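Local coordinates for type IV pilus secretin PilQ family protein (Vibrio cholerae, PDB 6W6M), which probably forms the outer-membrane secretin channel through which the type IV competence pilus passes during natural transformation, at residues S160-L172 with V185-G199. Residues are numbered along the deposited sequence; the frame is centred on the assembly and turned at random.
Sequences SINFQDIPVRNVL and VSDSVVGNLTLRLDG
The amide of Asn162 lies against the aliphatic part of Arg196, whose guanidinium continues past it with its plane 35° from that of the amide. Asn162 CG is 3.4 Å from Arg196 CB and Asn162 ND2 is 3.6 Å from Arg196 CD, a van der Waals contact. The antiparallel strand pair, 161-167 with 192-197, is consistent with the small N-terminal (N0-type) domain of secretins, whose sequence family covers 185-199. On its other face, segment 160-172 packs on its own Phe163 ring: Ile166 CD1 lies over one face, offset toward the rim, and Val171 CA is at the edge. Ile161, Phe163 and Ile166 share this face with Leu193, Leu195 and Leu197. Asn162, Gln164, Thr194 and Arg196 line the other. Reciprocal backbone bonds tie Ile161 to Leu197 and Phe163 to Leu195; Phe163 N reaches Leu195 O at 2.9 Å. A G1 beta bulge follows: two residues, Asp165 (phi 55°) and Ile166, stand opposite the single Leu193. Within it, Ile166 N donates to Leu193 O at 3.2 Å and Leu193 N returns a bond to Ile166 O. Thr194 OG1 gives a weak hydrogen bond to Phe163 O. Pro167 is the N-cap of the helix starting at Val168. Leu172 and Val185 meet tip to tip, CD1 to CG1 at 3.5 Å, and both also touch Ile226 of strand 224-227. Leu195 and Leu197 pack on Val184 and Asn182 of a neighbouring subunit. With chi1 at 177°, Val168 CG2 sits beside the backbone N and opposite the carbonyl carbon, where it meets Val190 CG1 at 3.7 Å and also Gly191 O. Val168 N donates to that same Gly191 O at 2.6 Å.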
loop_
_atom_site.group_PDB
_atom_site.type_symbol
_atom_site.label_atom_id
_atom_site.label_comp_id
_atom_site.label_asym_id
_atom_site.label_seq_id
_atom_site.Cartn_x
_atom_site.Cartn_y
_atom_site.Cartn_z
ATOM N N SER A 160 17.534 -97.015 -13.829
ATOM C CA SER A 160 16.850 -98.280 -14.059
ATOM C C SER A 160 15.355 -98.059 -14.253
ATOM O O SER A 160 14.545 -98.930 -13.929
ATOM C CB SER A 160 17.091 -99.241 -12.893
ATOM O OG SER A 160 18.466 -99.556 -12.767
ATOM N N ILE A 161 14.995 -96.897 -14.792
ATOM C CA ILE A 161 13.606 -96.463 -14.887
ATOM C C ILE A 161 13.176 -96.486 -16.346
ATOM O O ILE A 161 13.884 -95.972 -17.220
ATOM C CB ILE A 161 13.412 -95.063 -14.274
ATOM C CG1 ILE A 161 13.016 -95.168 -12.797
ATOM C CG2 ILE A 161 12.373 -94.258 -15.053
ATOM C CD1 ILE A 161 14.072 -95.772 -11.906
ATOM N N ASN A 162 12.017 -97.091 -16.607
ATOM C CA ASN A 162 11.367 -97.007 -17.914
ATOM C C ASN A 162 9.870 -97.164 -17.661
ATOM O O ASN A 162 9.386 -98.285 -17.478
ATOM C CB ASN A 162 11.891 -98.066 -18.872
ATOM C CG ASN A 162 11.338 -97.907 -20.273
ATOM O OD1 ASN A 162 10.307 -97.263 -20.478
ATOM N ND2 ASN A 162 12.017 -98.497 -21.250
ATOM N N PHE A 163 9.151 -96.043 -17.642
ATOM C CA PHE A 163 7.732 -96.028 -17.305
ATOM C C PHE A 163 6.954 -95.435 -18.466
ATOM O O PHE A 163 7.115 -94.252 -18.783
ATOM C CB PHE A 163 7.476 -95.231 -16.023
ATOM C CG PHE A 163 7.418 -96.078 -14.784
ATOM C CD1 PHE A 163 7.434 -97.460 -14.870
ATOM C CD2 PHE A 163 7.333 -95.493 -13.536
ATOM C CE1 PHE A 163 7.376 -98.239 -13.734
ATOM C CE2 PHE A 163 7.270 -96.267 -12.396
ATOM C CZ PHE A 163 7.293 -97.641 -12.496
ATOM N N GLN A 164 6.113 -96.254 -19.094
ATOM C CA GLN A 164 5.279 -95.837 -20.213
ATOM C C GLN A 164 3.829 -95.862 -19.758
ATOM O O GLN A 164 3.362 -96.885 -19.245
ATOM C CB GLN A 164 5.476 -96.760 -21.416
ATOM C CG GLN A 164 6.854 -96.681 -22.050
ATOM C CD GLN A 164 7.031 -97.661 -23.190
ATOM O OE1 GLN A 164 6.359 -98.689 -23.248
ATOM N NE2 GLN A 164 7.936 -97.344 -24.106
ATOM N N ASP A 165 3.118 -94.747 -19.951
ATOM C CA ASP A 165 1.712 -94.653 -19.557
ATOM C C ASP A 165 1.548 -94.996 -18.078
ATOM O O ASP A 165 0.605 -95.672 -17.666
ATOM C CB ASP A 165 0.821 -95.536 -20.435
ATOM C CG ASP A 165 0.515 -94.903 -21.777
ATOM O OD1 ASP A 165 0.398 -93.661 -21.837
ATOM O OD2 ASP A 165 0.395 -95.645 -22.774
ATOM N N ILE A 166 2.491 -94.520 -17.279
ATOM C CA ILE A 166 2.496 -94.711 -15.832
ATOM C C ILE A 166 2.100 -93.390 -15.185
ATOM O O ILE A 166 2.663 -92.350 -15.541
ATOM C CB ILE A 166 3.870 -95.174 -15.318
ATOM C CG1 ILE A 166 4.169 -96.594 -15.801
ATOM C CG2 ILE A 166 3.925 -95.086 -13.803
ATOM C CD1 ILE A 166 3.512 -97.675 -14.978
ATOM N N PRO A 167 1.136 -93.382 -14.265
ATOM C CA PRO A 167 0.757 -92.127 -13.613
ATOM C C PRO A 167 1.925 -91.518 -12.852
ATOM O O PRO A 167 2.826 -92.218 -12.385
ATOM C CB PRO A 167 -0.372 -92.546 -12.665
ATOM C CG PRO A 167 -0.915 -93.799 -13.259
ATOM C CD PRO A 167 0.265 -94.499 -13.866
ATOM N N VAL A 168 1.903 -90.188 -12.747
ATOM C CA VAL A 168 2.954 -89.483 -12.019
ATOM C C VAL A 168 3.001 -89.944 -10.569
ATOM O O VAL A 168 4.080 -90.050 -9.972
ATOM C CB VAL A 168 2.739 -87.962 -12.131
ATOM C CG1 VAL A 168 3.779 -87.216 -11.327
ATOM C CG2 VAL A 168 2.782 -87.534 -13.590
ATOM N N ARG A 169 1.838 -90.242 -9.989
ATOM C CA ARG A 169 1.792 -90.767 -8.630
ATOM C C ARG A 169 2.587 -92.060 -8.506
ATOM O O ARG A 169 3.301 -92.265 -7.519
ATOM C CB ARG A 169 0.338 -90.987 -8.222
ATOM C CG ARG A 169 -0.596 -91.060 -9.412
ATOM C CD ARG A 169 -1.997 -91.460 -9.013
ATOM N NE ARG A 169 -2.883 -91.524 -10.171
ATOM C CZ ARG A 169 -4.107 -92.037 -10.146
ATOM N NH1 ARG A 169 -4.594 -92.538 -9.020
ATOM N NH2 ARG A 169 -4.843 -92.055 -11.250
ATOM N N ASN A 170 2.499 -92.934 -9.509
ATOM C CA ASN A 170 3.147 -94.238 -9.405
ATOM C C ASN A 170 4.662 -94.121 -9.532
ATOM O O ASN A 170 5.405 -94.744 -8.762
ATOM C CB ASN A 170 2.582 -95.182 -10.464
ATOM C CG ASN A 170 2.621 -96.632 -10.028
ATOM O OD1 ASN A 170 2.731 -96.932 -8.840
ATOM N ND2 ASN A 170 2.529 -97.541 -10.991
ATOM N N VAL A 171 5.146 -93.323 -10.487
ATOM C CA VAL A 171 6.589 -93.134 -10.609
ATOM C C VAL A 171 7.136 -92.389 -9.395
ATOM O O VAL A 171 8.265 -92.645 -8.957
ATOM C CB VAL A 171 6.931 -92.416 -11.930
ATOM C CG1 VAL A 171 6.319 -91.027 -11.974
ATOM C CG2 VAL A 171 8.439 -92.348 -12.129
ATOM N N LEU A 172 6.346 -91.483 -8.814
ATOM C CA LEU A 172 6.797 -90.792 -7.611
ATOM C C LEU A 172 6.862 -91.741 -6.423
ATOM O O LEU A 172 7.794 -91.669 -5.613
ATOM C CB LEU A 172 5.887 -89.603 -7.310
ATOM C CG LEU A 172 6.388 -88.701 -6.181
ATOM C CD1 LEU A 172 5.990 -87.259 -6.450
ATOM C CD2 LEU A 172 5.857 -89.156 -4.835
ATOM N N VAL A 185 1.850 -87.259 -2.161
ATOM C CA VAL A 185 1.258 -86.424 -3.201
ATOM C C VAL A 185 -0.195 -86.118 -2.867
ATOM O O VAL A 185 -0.746 -86.640 -1.893
ATOM C CB VAL A 185 1.365 -87.099 -4.579
ATOM C CG1 VAL A 185 2.820 -87.221 -5.002
ATOM C CG2 VAL A 185 0.692 -88.464 -4.546
ATOM N N SER A 186 -0.824 -85.277 -3.683
ATOM C CA SER A 186 -2.222 -84.906 -3.499
ATOM C C SER A 186 -3.126 -85.971 -4.119
ATOM O O SER A 186 -2.687 -87.067 -4.481
ATOM C CB SER A 186 -2.478 -83.523 -4.091
ATOM O OG SER A 186 -1.757 -82.527 -3.388
ATOM N N ASP A 187 -4.417 -85.658 -4.247
ATOM C CA ASP A 187 -5.368 -86.620 -4.794
ATOM C C ASP A 187 -5.196 -86.769 -6.301
ATOM O O ASP A 187 -4.844 -87.846 -6.797
ATOM C CB ASP A 187 -6.795 -86.190 -4.455
ATOM C CG ASP A 187 -7.837 -86.971 -5.230
ATOM O OD1 ASP A 187 -7.949 -88.196 -5.013
ATOM O OD2 ASP A 187 -8.549 -86.359 -6.052
ATOM N N SER A 188 -5.435 -85.694 -7.045
ATOM C CA SER A 188 -5.262 -85.666 -8.493
ATOM C C SER A 188 -4.227 -84.582 -8.768
ATOM O O SER A 188 -4.571 -83.416 -8.979
ATOM C CB SER A 188 -6.584 -85.396 -9.211
ATOM O OG SER A 188 -6.446 -85.550 -10.613
ATOM N N VAL A 189 -2.953 -84.967 -8.758
ATOM C CA VAL A 189 -1.879 -83.983 -8.760
ATOM C C VAL A 189 -1.557 -83.548 -10.182
ATOM O O VAL A 189 -1.817 -82.403 -10.565
ATOM C CB VAL A 189 -0.604 -84.531 -8.095
ATOM N N VAL A 190 -1.026 -84.467 -10.986
ATOM C CA VAL A 190 -0.540 -84.125 -12.319
ATOM C C VAL A 190 -1.232 -84.994 -13.357
ATOM O O VAL A 190 -1.888 -84.487 -14.273
ATOM C CB VAL A 190 0.989 -84.281 -12.416
ATOM C CG1 VAL A 190 1.461 -84.039 -13.844
ATOM C CG2 VAL A 190 1.697 -83.358 -11.433
ATOM N N GLY A 191 -1.080 -86.308 -13.222
ATOM C CA GLY A 191 -1.666 -87.244 -14.157
ATOM C C GLY A 191 -0.724 -88.367 -14.537
ATOM O O GLY A 191 -0.230 -89.094 -13.671
ATOM N N ASN A 192 -0.462 -88.503 -15.835
ATOM C CA ASN A 192 0.286 -89.616 -16.395
ATOM C C ASN A 192 1.460 -89.091 -17.217
ATOM O O ASN A 192 1.501 -87.915 -17.590
ATOM C CB ASN A 192 -0.636 -90.483 -17.264
ATOM C CG ASN A 192 -1.170 -89.748 -18.471
ATOM O OD1 ASN A 192 -0.489 -88.904 -19.049
ATOM N ND2 ASN A 192 -2.390 -90.079 -18.869
ATOM N N LEU A 193 2.424 -89.969 -17.498
ATOM C CA LEU A 193 3.544 -89.616 -18.363
ATOM C C LEU A 193 4.216 -90.880 -18.894
ATOM O O LEU A 193 3.697 -91.996 -18.773
ATOM C CB LEU A 193 4.556 -88.729 -17.633
ATOM C CG LEU A 193 4.694 -87.318 -18.208
ATOM C CD1 LEU A 193 5.899 -86.600 -17.615
ATOM C CD2 LEU A 193 4.778 -87.359 -19.729
ATOM N N THR A 194 5.382 -90.680 -19.508
ATOM C CA THR A 194 6.154 -91.756 -20.114
ATOM C C THR A 194 7.566 -91.256 -20.385
ATOM O O THR A 194 7.743 -90.223 -21.037
ATOM C CB THR A 194 5.496 -92.243 -21.411
ATOM O OG1 THR A 194 6.153 -93.429 -21.872
ATOM C CG2 THR A 194 5.557 -91.167 -22.490
ATOM N N LEU A 195 8.558 -91.987 -19.882
ATOM C CA LEU A 195 9.967 -91.664 -20.089
ATOM C C LEU A 195 10.814 -92.817 -19.565
ATOM O O LEU A 195 10.353 -93.634 -18.760
ATOM C CB LEU A 195 10.356 -90.349 -19.400
ATOM C CG LEU A 195 11.749 -89.762 -19.669
ATOM C CD1 LEU A 195 11.685 -88.300 -20.092
ATOM C CD2 LEU A 195 12.650 -89.927 -18.453
ATOM N N ARG A 196 12.065 -92.863 -20.024
ATOM C CA ARG A 196 13.006 -93.912 -19.651
ATOM C C ARG A 196 14.400 -93.327 -19.497
ATOM O O ARG A 196 14.910 -92.686 -20.421
ATOM C CB ARG A 196 13.029 -95.029 -20.698
ATOM C CG ARG A 196 13.553 -94.590 -22.058
ATOM C CD ARG A 196 13.501 -95.733 -23.055
ATOM N NE ARG A 196 14.021 -95.349 -24.364
ATOM C CZ ARG A 196 15.301 -95.430 -24.716
ATOM N NH1 ARG A 196 16.201 -95.885 -23.855
ATOM N NH2 ARG A 196 15.681 -95.058 -25.931
ATOM N N LEU A 197 15.014 -93.568 -18.340
ATOM C CA LEU A 197 16.365 -93.106 -18.050
ATOM C C LEU A 197 16.997 -94.035 -17.023
ATOM O O LEU A 197 16.308 -94.805 -16.347
ATOM C CB LEU A 197 16.376 -91.660 -17.533
ATOM C CG LEU A 197 16.193 -90.533 -18.553
ATOM C CD1 LEU A 197 16.166 -89.182 -17.859
ATOM C CD2 LEU A 197 17.291 -90.584 -19.610
ATOM N N ASP A 198 18.323 -93.956 -16.916
ATOM C CA ASP A 198 19.068 -94.812 -16.001
ATOM C C ASP A 198 20.459 -94.236 -15.769
ATOM O O ASP A 198 20.969 -93.459 -16.581
ATOM C CB ASP A 198 19.165 -96.246 -16.536
ATOM C CG ASP A 198 19.887 -96.325 -17.868
ATOM O OD1 ASP A 198 20.248 -95.266 -18.420
ATOM O OD2 ASP A 198 20.087 -97.450 -18.367
ATOM N N GLY A 199 21.061 -94.629 -14.646
ATOM C CA GLY A 199 22.425 -94.257 -14.313
ATOM C C GLY A 199 22.644 -92.771 -14.110
ATOM O O GLY A 199 23.563 -92.186 -14.692
#